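PDB 3MKH: nitroalkane oxidase from Podospora anserina, which oxidises nitroalkanes to aldehydes or ketones with FAD, releasing nitrite and turning molecular oxygen into hydrogen peroxide, with a preference for longer substrates. Local coordinates for residues S10-Y15 / I76-L81; I59-Q63 / I96-G100; V82-S87 / M280-R286. All coordinates share one frame; numbering follows the deposited sequence.

Contact 1 (S10-Y15 / I76-L81); sequences SQKGTY and IESAIL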
loop_
_atom_site.group_PDB
_atom_site.type_symbol
_atom_site.label_atom_id
_atom_site.label_comp_id
_atom_site.label_asym_id
_atom_site.label_seq_id
_atom_site.Cartn_x
_atom_site.Cartn_y
_atom_site.Cartn_z
ATOM N N SER A 10 32.233 -11.182 -19.651
ATOM C CA SER A 10 31.930 -9.912 -20.307
ATOM C C SER A 10 30.956 -9.040 -19.491
ATOM O O SER A 10 31.017 -7.804 -19.527
ATOM C CB SER A 10 31.383 -10.167 -21.707
ATOM O OG SER A 10 30.890 -8.970 -22.270
ATOM N N GLN A 11 30.064 -9.685 -18.750
ATOM C CA GLN A 11 29.116 -8.960 -17.916
ATOM C C GLN A 11 29.776 -8.507 -16.621
ATOM O O GLN A 11 29.495 -7.416 -16.122
ATOM C CB GLN A 11 27.867 -9.803 -17.662
ATOM C CG GLN A 11 27.052 -10.032 -18.944
ATOM C CD GLN A 11 26.014 -11.125 -18.804
ATOM O OE1 GLN A 11 26.123 -11.995 -17.935
ATOM N NE2 GLN A 11 24.995 -11.086 -19.657
ATOM N N LYS A 12 30.673 -9.328 -16.089
ATOM C CA LYS A 12 31.465 -8.898 -14.945
ATOM C C LYS A 12 32.334 -7.719 -15.339
ATOM O O LYS A 12 32.505 -6.776 -14.565
ATOM C CB LYS A 12 32.323 -10.046 -14.405
ATOM C CG LYS A 12 31.549 -10.970 -13.499
ATOM C CD LYS A 12 32.334 -12.216 -13.126
ATOM C CE LYS A 12 31.418 -13.233 -12.449
ATOM N NZ LYS A 12 32.106 -14.517 -12.157
ATOM N N GLY A 13 32.870 -7.769 -16.554
ATOM C CA GLY A 13 33.701 -6.695 -17.062
ATOM C C GLY A 13 32.926 -5.391 -17.142
ATOM O O GLY A 13 33.416 -4.323 -16.751
ATOM N N THR A 14 31.698 -5.480 -17.637
ATOM C CA THR A 14 30.836 -4.314 -17.722
ATOM C C THR A 14 30.580 -3.721 -16.338
ATOM O O THR A 14 30.673 -2.512 -16.161
ATOM C CB THR A 14 29.504 -4.656 -18.419
ATOM O OG1 THR A 14 29.768 -5.010 -19.782
ATOM C CG2 THR A 14 28.550 -3.468 -18.392
ATOM N N TYR A 15 30.273 -4.575 -15.367
ATOM C CA TYR A 15 30.055 -4.129 -13.990
ATOM C C TYR A 15 31.278 -3.394 -13.445
ATOM O O TYR A 15 31.159 -2.305 -12.889
ATOM C CB TYR A 15 29.708 -5.311 -13.083
ATOM C CG TYR A 15 29.511 -4.944 -11.619
ATOM C CD1 TYR A 15 28.550 -4.012 -11.236
ATOM C CD2 TYR A 15 30.285 -5.527 -10.624
ATOM C CE1 TYR A 15 28.368 -3.671 -9.906
ATOM C CE2 TYR A 15 30.111 -5.191 -9.276
ATOM C CZ TYR A 15 29.150 -4.268 -8.926
ATOM O OH TYR A 15 28.944 -3.935 -7.605
ATOM N N ILE A 76 20.950 -6.148 -21.235
ATOM C CA ILE A 76 21.382 -6.572 -19.902
ATOM C C ILE A 76 22.619 -5.794 -19.431
ATOM O O ILE A 76 22.682 -5.317 -18.298
ATOM C CB ILE A 76 21.703 -8.081 -19.870
ATOM C CG1 ILE A 76 20.425 -8.905 -19.816
ATOM C CG2 ILE A 76 22.536 -8.428 -18.643
ATOM C CD1 ILE A 76 20.074 -9.330 -18.398
ATOM N N GLU A 77 23.611 -5.677 -20.302
ATOM C CA GLU A 77 24.841 -4.962 -19.961
ATOM C C GLU A 77 24.582 -3.473 -19.766
ATOM O O GLU A 77 25.196 -2.827 -18.911
ATOM C CB GLU A 77 25.920 -5.193 -21.037
ATOM C CG GLU A 77 26.707 -6.473 -20.820
ATOM C CD GLU A 77 27.278 -7.074 -22.105
ATOM O OE1 GLU A 77 26.945 -6.603 -23.225
ATOM O OE2 GLU A 77 28.059 -8.043 -21.983
ATOM N N SER A 78 23.681 -2.927 -20.570
ATOM C CA SER A 78 23.239 -1.558 -20.376
ATOM C C SER A 78 22.580 -1.380 -19.012
ATOM O O SER A 78 22.799 -0.379 -18.341
ATOM C CB SER A 78 22.271 -1.157 -21.488
ATOM O OG SER A 78 22.995 -0.981 -22.686
ATOM N N ALA A 79 21.773 -2.354 -18.605
ATOM C CA ALA A 79 21.087 -2.273 -17.318
ATOM C C ALA A 79 22.096 -2.294 -16.179
ATOM O O ALA A 79 21.913 -1.625 -15.160
ATOM C CB ALA A 79 20.080 -3.406 -17.166
ATOM N N ILE A 80 23.169 -3.061 -16.359
ATOM C CA ILE A 80 24.228 -3.124 -15.358
ATOM C C ILE A 80 24.916 -1.767 -15.233
ATOM O O ILE A 80 25.084 -1.240 -14.134
ATOM C CB ILE A 80 25.243 -4.249 -15.677
ATOM C CG1 ILE A 80 24.581 -5.614 -15.438
ATOM C CG2 ILE A 80 26.515 -4.068 -14.848
ATOM C CD1 ILE A 80 25.324 -6.818 -16.046
ATOM N N LEU A 81 25.277 -1.180 -16.362
ATOM C CA LEU A 81 25.921 0.127 -16.344
ATOM C C LEU A 81 25.010 1.178 -15.699
ATOM O O LEU A 81 25.435 1.953 -14.832
ATOM C CB LEU A 81 26.291 0.552 -17.769
ATOM C CG LEU A 81 26.742 2.008 -17.934
ATOM C CD1 LEU A 81 28.062 2.237 -17.225
ATOM C CD2 LEU A 81 26.876 2.361 -19.413
#
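Glu77 lies across the side chains of Ser10, Gln11 and Thr14, and its path from backbone to carboxylate shows how one acidic residue can serve both packing and polar bonding between two helices. Its CB touches the methyl CG2 of Thr14. CG comes next, 3.5 Å from Thr14 OG1 and within van der Waals range of Gln11 CG, Glu77 crossing both of these side chains at about a right angle. CD then lies between Thr14 OG1 and Ser10 OG, at 4.0 and 4.1 Å. At the tip, OE1 is hydrogen-bonded to a residue just outside the segment, while OE2 accepts a hydrogen bond of 3.0 Å from Ser10 OG; the hydroxyl reaches it on the syn side, 32° out of the carboxylate plane. With OG anti to the backbone N of Ser10 (chi1 171°), the hydroxyl is directed toward Glu77. OE2 also lies 3.8 Å from Gln11 CG, and the amide plane of Gln11 stands perpendicular to the carboxylate; OE1 of that amide is engaged elsewhere, accepting a bond from Ser8 N.

Further along, Thr14 CG2 sits 3.5 Å from the backbone O of Glu77, while Ile80 presses its CG2 against Tyr15, 3.6 Å from CA and close to the edge of the ring near its plane. The short segments run in roughly the same direction, 27° apart, with their axes 9.2 Å from each other.

Helices 9-33 and 75-88 are thereby joined within the N-terminal helical domain of an acyl-CoA dehydrogenase fold. A second subunit covers part of the contact: its Tyr426 stacks on Tyr15 and packs on Ile80, and its Ile3 packs on Ile76. A polar bond near the exposed Ser10 and apolar packing of Ile80 on Tyr15 thus divide one helix-helix seam.

Contact 2 (I59-Q63 / I96-G100); sequences ILKGQ and IFATG
The backbone of Gln63 draws up to that of Gly100, their CA atoms 5.2 Å apart, where a connecting segment with helical torsions at 59-62 meets helix 90-109. Gln63 carries most of the contact. Its chain extends beyond CG, and with CG turned opposite the carbonyl carbon (chi1 -65°) it lays the amide along the helix surface. NE2 donates to the backbone O of Ile96 at 3.0 Å, a moderately bent bond (153° at the hydrogen). The donor arrives from above the carbonyl plane, 54° out of it, while the oxygen lies only slightly tilted from the plane of the amide. Because the backbone bonds that Ile96 O receives from Thr99 N and Gly100 N are both weak, the side-chain amide is a substantial extra partner for this carbonyl.

The rest of the amide lies directly on the backbone of the glycine, Gln63 CD being 3.4 Å from Gly100 CA. Gln63 OE1 meets the methyl CG2 of Thr99 at 3.6 Å. A water then joins the two main chains, donating to Gln63 O and Gly100 O at 2.8 Å each.

Apolar contacts flank this polar centre. The side chains of Ile59 and Ile96 cross at about a right angle and touch through CG2 of each, 3.7 Å apart, and Leu60 CG rests near Thr99 CG2. The hydroxyl of Thr99 faces other partners, with hydrogen bonds to Tyr51 OH and Asn173 OD1.

Here a glutamine side chain and a bridging water fasten a connection to a helix of the N-terminal domain in the acyl-CoA dehydrogenase fold; the side chain of Phe97 is about 9 Å from the bound FAD and that of Thr99 about 7 Å from that of Thr172, an FAD-binding residue, so the contact probably lies a shell behind the flavin.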
loop_
_atom_site.group_PDB
_atom_site.type_symbol
_atom_site.label_atom_id
_atom_site.label_comp_id
_atom_site.label_asym_id
_atom_site.label_seq_id
_atom_site.Cartn_x
_atom_site.Cartn_y
_atom_site.Cartn_z
ATOM N N ILE A 59 31.968 5.857 -24.426
ATOM C CA ILE A 59 30.577 5.669 -23.989
ATOM C C ILE A 59 29.550 5.866 -25.118
ATOM O O ILE A 59 28.562 5.140 -25.206
ATOM C CB ILE A 59 30.210 6.557 -22.763
ATOM C CG1 ILE A 59 31.124 6.233 -21.592
ATOM C CG2 ILE A 59 28.788 6.274 -22.295
ATOM C CD1 ILE A 59 30.973 4.792 -21.095
ATOM N N LEU A 60 29.782 6.846 -25.980
ATOM C CA LEU A 60 28.853 7.103 -27.073
ATOM C C LEU A 60 28.909 5.985 -28.129
ATOM O O LEU A 60 27.879 5.587 -28.681
ATOM C CB LEU A 60 29.119 8.477 -27.698
ATOM C CG LEU A 60 28.350 9.669 -27.096
ATOM C CD1 LEU A 60 28.074 9.530 -25.632
ATOM C CD2 LEU A 60 28.978 11.025 -27.428
ATOM N N LYS A 61 30.104 5.483 -28.423
ATOM C CA LYS A 61 30.209 4.342 -29.346
ATOM C C LYS A 61 29.348 3.180 -28.857
ATOM O O LYS A 61 28.750 2.443 -29.649
ATOM C CB LYS A 61 31.666 3.879 -29.477
ATOM C CG LYS A 61 32.655 4.966 -29.919
ATOM C CD LYS A 61 34.063 4.377 -30.097
ATOM C CE LYS A 61 35.144 5.316 -29.569
ATOM N NZ LYS A 61 36.522 4.912 -30.007
ATOM N N GLY A 62 29.303 3.017 -27.538
ATOM C CA GLY A 62 28.528 1.968 -26.906
ATOM C C GLY A 62 27.022 2.160 -26.966
ATOM O O GLY A 62 26.265 1.237 -26.676
ATOM N N GLN A 63 26.584 3.350 -27.361
ATOM C CA GLN A 63 25.160 3.623 -27.507
ATOM C C GLN A 63 24.697 3.404 -28.942
ATOM O O GLN A 63 23.523 3.541 -29.240
ATOM C CB GLN A 63 24.854 5.071 -27.087
ATOM C CG GLN A 63 25.116 5.326 -25.623
ATOM C CD GLN A 63 25.035 6.796 -25.263
ATOM O OE1 GLN A 63 25.113 7.673 -26.131
ATOM N NE2 GLN A 63 24.882 7.072 -23.976
ATOM N N ILE A 96 24.287 11.843 -20.115
ATOM C CA ILE A 96 24.907 10.849 -20.971
ATOM C C ILE A 96 23.889 9.870 -21.538
ATOM O O ILE A 96 23.852 9.643 -22.742
ATOM C CB ILE A 96 26.025 10.101 -20.229
ATOM C CG1 ILE A 96 27.116 11.086 -19.826
ATOM C CG2 ILE A 96 26.605 9.002 -21.100
ATOM C CD1 ILE A 96 28.158 10.509 -18.883
ATOM N N PHE A 97 23.064 9.281 -20.684
ATOM C CA PHE A 97 22.070 8.319 -21.162
ATOM C C PHE A 97 21.077 8.940 -22.144
ATOM O O PHE A 97 20.582 8.272 -23.059
ATOM C CB PHE A 97 21.326 7.676 -19.980
ATOM C CG PHE A 97 22.233 6.962 -19.019
ATOM C CD1 PHE A 97 23.431 6.415 -19.464
ATOM C CD2 PHE A 97 21.896 6.832 -17.680
ATOM C CE1 PHE A 97 24.280 5.751 -18.592
ATOM C CE2 PHE A 97 22.730 6.172 -16.801
ATOM C CZ PHE A 97 23.930 5.626 -17.255
ATOM N N ALA A 98 20.781 10.223 -21.955
ATOM C CA ALA A 98 19.823 10.914 -22.826
ATOM C C ALA A 98 20.336 11.001 -24.269
ATOM O O ALA A 98 19.554 10.959 -25.219
ATOM C CB ALA A 98 19.526 12.314 -22.277
ATOM N N THR A 99 21.646 11.112 -24.438
ATOM C CA THR A 99 22.216 11.105 -25.796
ATOM C C THR A 99 21.970 9.717 -26.394
ATOM O O THR A 99 21.699 9.584 -27.578
ATOM C CB THR A 99 23.720 11.433 -25.790
ATOM O OG1 THR A 99 23.900 12.844 -25.591
ATOM C CG2 THR A 99 24.401 11.016 -27.103
ATOM N N GLY A 100 22.035 8.688 -25.560
ATOM C CA GLY A 100 21.758 7.337 -26.029
ATOM C C GLY A 100 20.318 7.185 -26.489
ATOM O O GLY A 100 20.037 6.534 -27.495
HETATM O O HOH W 1 21.381 4.039 -27.513
#

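Contact 3 (V82-S87 / M280-R286); sequences VEECYS and MGVGLMR
Arg286 meets two acidic residues at once, and this salt-bridge network supplies the polar part of the contact. Its NE donates to Glu83 OE2 at 2.8 Å, nearly straight (166°) and in the guanidinium plane, while NH2 donates to Glu84 OE1 at 2.9 Å; both oxygens are met on their anti sides. Weak bonds run from NH2 to Glu83 and from NH1 to Glu84. The arginine chain bends at chi2 and chi3 to present its edge to both acids, and Ser87 CB covers one face. A water links Glu84 OE2 with Ser87 OG.

Aromatic and apolar contacts lie at the other end. Met280 spreads over one face of the Tyr86 ring: CG stands 3.9 Å from the centroid, almost on the normal, as a CH-pi contact, and SD adds a Met-aromatic contact. Val82 CG1 packs on Met280 CG. The Met280 side chain is about 4 Å from that of Phe398, an FAD-binding residue, and about 7 Å from that of Asp399, the inferred proton acceptor.

Between them the backbones close in through two CA-H...O contacts, Gly283 CA to Glu83 O (3.4 Å) and Ser87 CA to Gly283 O (3.3 Å); the axes of the two short helical segments come within 7.1 Å.

OE2 of Glu83 has a second salt bridge, to Arg328, and its OE1 is hydrogen-bonded to Tyr426 OH of a second subunit, whose Trp422 makes a cation-pi contact with Arg286. Buried charges are thus compensated mutually, which probably keeps both acids ionised, and the network couples the N- and C-terminal helical domains to the tetramer interface.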
loop_
_atom_site.group_PDB
_atom_site.type_symbol
_atom_site.label_atom_id
_atom_site.label_comp_id
_atom_site.label_asym_id
_atom_site.label_seq_id
_atom_site.Cartn_x
_atom_site.Cartn_y
_atom_site.Cartn_z
ATOM N N VAL A 82 23.761 1.217 -16.143
ATOM C CA VAL A 82 22.818 2.228 -15.663
ATOM C C VAL A 82 22.555 2.126 -14.149
ATOM O O VAL A 82 22.485 3.148 -13.454
ATOM C CB VAL A 82 21.488 2.177 -16.452
ATOM C CG1 VAL A 82 20.448 3.051 -15.798
ATOM C CG2 VAL A 82 21.719 2.624 -17.895
ATOM N N GLU A 83 22.417 0.901 -13.642
ATOM C CA GLU A 83 22.191 0.700 -12.212
ATOM C C GLU A 83 23.360 1.277 -11.410
ATOM O O GLU A 83 23.166 2.027 -10.446
ATOM C CB GLU A 83 21.984 -0.801 -11.861
ATOM C CG GLU A 83 21.938 -1.054 -10.334
ATOM C CD GLU A 83 22.020 -2.537 -9.926
ATOM O OE1 GLU A 83 21.827 -3.416 -10.791
ATOM O OE2 GLU A 83 22.288 -2.816 -8.728
ATOM N N GLU A 84 24.577 0.922 -11.809
ATOM C CA GLU A 84 25.744 1.418 -11.115
ATOM C C GLU A 84 25.814 2.957 -11.169
ATOM O O GLU A 84 26.042 3.608 -10.148
ATOM C CB GLU A 84 27.022 0.783 -11.694
ATOM C CG GLU A 84 28.320 1.321 -11.063
ATOM C CD GLU A 84 28.403 1.083 -9.550
ATOM O OE1 GLU A 84 27.739 0.155 -9.023
ATOM O OE2 GLU A 84 29.146 1.826 -8.890
ATOM N N CYS A 85 25.622 3.537 -12.352
ATOM C CA CYS A 85 25.721 4.994 -12.483
ATOM C C CYS A 85 24.689 5.718 -11.633
ATOM O O CYS A 85 25.017 6.698 -10.953
ATOM C CB CYS A 85 25.616 5.439 -13.943
ATOM S SG CYS A 85 27.032 4.949 -14.912
ATOM N N TYR A 86 23.455 5.229 -11.650
ATOM C CA TYR A 86 22.403 5.826 -10.845
ATOM C C TYR A 86 22.582 5.647 -9.343
ATOM O O TYR A 86 22.092 6.460 -8.554
ATOM C CB TYR A 86 21.003 5.368 -11.294
ATOM C CG TYR A 86 20.288 6.457 -12.042
ATOM C CD1 TYR A 86 20.821 6.955 -13.226
ATOM C CD2 TYR A 86 19.123 7.027 -11.553
ATOM C CE1 TYR A 86 20.208 7.969 -13.918
ATOM C CE2 TYR A 86 18.492 8.069 -12.247
ATOM C CZ TYR A 86 19.050 8.521 -13.430
ATOM O OH TYR A 86 18.464 9.530 -14.153
ATOM N N SER A 87 23.288 4.601 -8.937
ATOM C CA SER A 87 23.536 4.418 -7.521
ATOM C C SER A 87 24.553 5.451 -7.043
ATOM O O SER A 87 24.725 5.647 -5.845
ATOM C CB SER A 87 24.044 2.999 -7.227
ATOM O OG SER A 87 25.423 2.862 -7.556
ATOM N N MET A 280 17.491 2.242 -13.531
ATOM C CA MET A 280 17.679 3.482 -12.743
ATOM C C MET A 280 17.014 3.340 -11.384
ATOM O O MET A 280 17.546 3.786 -10.352
ATOM C CB MET A 280 17.074 4.697 -13.453
ATOM C CG MET A 280 17.641 4.968 -14.827
ATOM S SD MET A 280 16.793 6.367 -15.597
ATOM C CE MET A 280 17.816 6.565 -17.040
ATOM N N GLY A 281 15.823 2.759 -11.396
ATOM C CA GLY A 281 15.108 2.458 -10.168
ATOM C C GLY A 281 15.925 1.585 -9.224
ATOM O O GLY A 281 16.050 1.891 -8.028
ATOM N N VAL A 282 16.477 0.496 -9.756
ATOM C CA VAL A 282 17.308 -0.406 -8.962
ATOM C C VAL A 282 18.497 0.328 -8.357
ATOM O O VAL A 282 18.843 0.118 -7.193
ATOM C CB VAL A 282 17.834 -1.609 -9.803
ATOM C CG1 VAL A 282 18.731 -2.514 -8.949
ATOM C CG2 VAL A 282 16.671 -2.398 -10.415
ATOM N N GLY A 283 19.128 1.185 -9.155
ATOM C CA GLY A 283 20.291 1.929 -8.692
ATOM C C GLY A 283 19.976 2.854 -7.525
ATOM O O GLY A 283 20.737 2.939 -6.560
ATOM N N LEU A 284 18.863 3.577 -7.614
ATOM C CA LEU A 284 18.487 4.455 -6.506
ATOM C C LEU A 284 18.124 3.642 -5.264
ATOM O O LEU A 284 18.414 4.059 -4.152
ATOM C CB LEU A 284 17.305 5.348 -6.881
ATOM C CG LEU A 284 17.508 6.368 -7.987
ATOM C CD1 LEU A 284 16.200 7.139 -8.225
ATOM C CD2 LEU A 284 18.668 7.324 -7.644
ATOM N N MET A 285 17.469 2.499 -5.463
ATOM C CA MET A 285 17.071 1.655 -4.337
ATOM C C MET A 285 18.298 1.118 -3.629
ATOM O O MET A 285 18.392 1.161 -2.401
ATOM C CB MET A 285 16.164 0.514 -4.808
ATOM C CG MET A 285 14.823 1.031 -5.341
ATOM S SD MET A 285 13.789 -0.218 -6.136
ATOM C CE MET A 285 13.254 -1.142 -4.692
ATOM N N ARG A 286 19.246 0.622 -4.414
ATOM C CA ARG A 286 20.536 0.190 -3.884
ATOM C C ARG A 286 21.208 1.330 -3.110
ATOM O O ARG A 286 21.672 1.144 -1.987
ATOM C CB ARG A 286 21.439 -0.296 -5.035
ATOM C CG ARG A 286 22.888 -0.456 -4.636
ATOM C CD ARG A 286 23.507 -1.682 -5.297
ATOM N NE ARG A 286 23.778 -1.555 -6.735
ATOM C CZ ARG A 286 24.843 -0.945 -7.239
ATOM N NH1 ARG A 286 25.714 -0.349 -6.429
ATOM N NH2 ARG A 286 25.041 -0.922 -8.552
HETATM O O HOH W 2 27.923 2.129 -6.229
#

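In the fold
Helix 75-88 serves both contacts 1 and 3, packed against helix 9-33 in one and helix 262-298 in the other, while contact 2 ties a connecting segment to the following helix, 90-109. Contact 3 is the buried one and the only one to join the N- and C-terminal family regions; contacts 1 and 2 are partly buried. Chemistry follows place: ion pairs and a methionine over a ring in the interior, a lone serine-carboxylate bond in contact 1, an amide with a bridging water in contact 2. Tyr15 of contact 1 packs on Glu84 of contact 3, and both contacts reach the second subunit, whereas no other chain touches contact 2. Phe97 packs on Val82, Cys85, Tyr86 and Met280, joining contact 2 to contact 3.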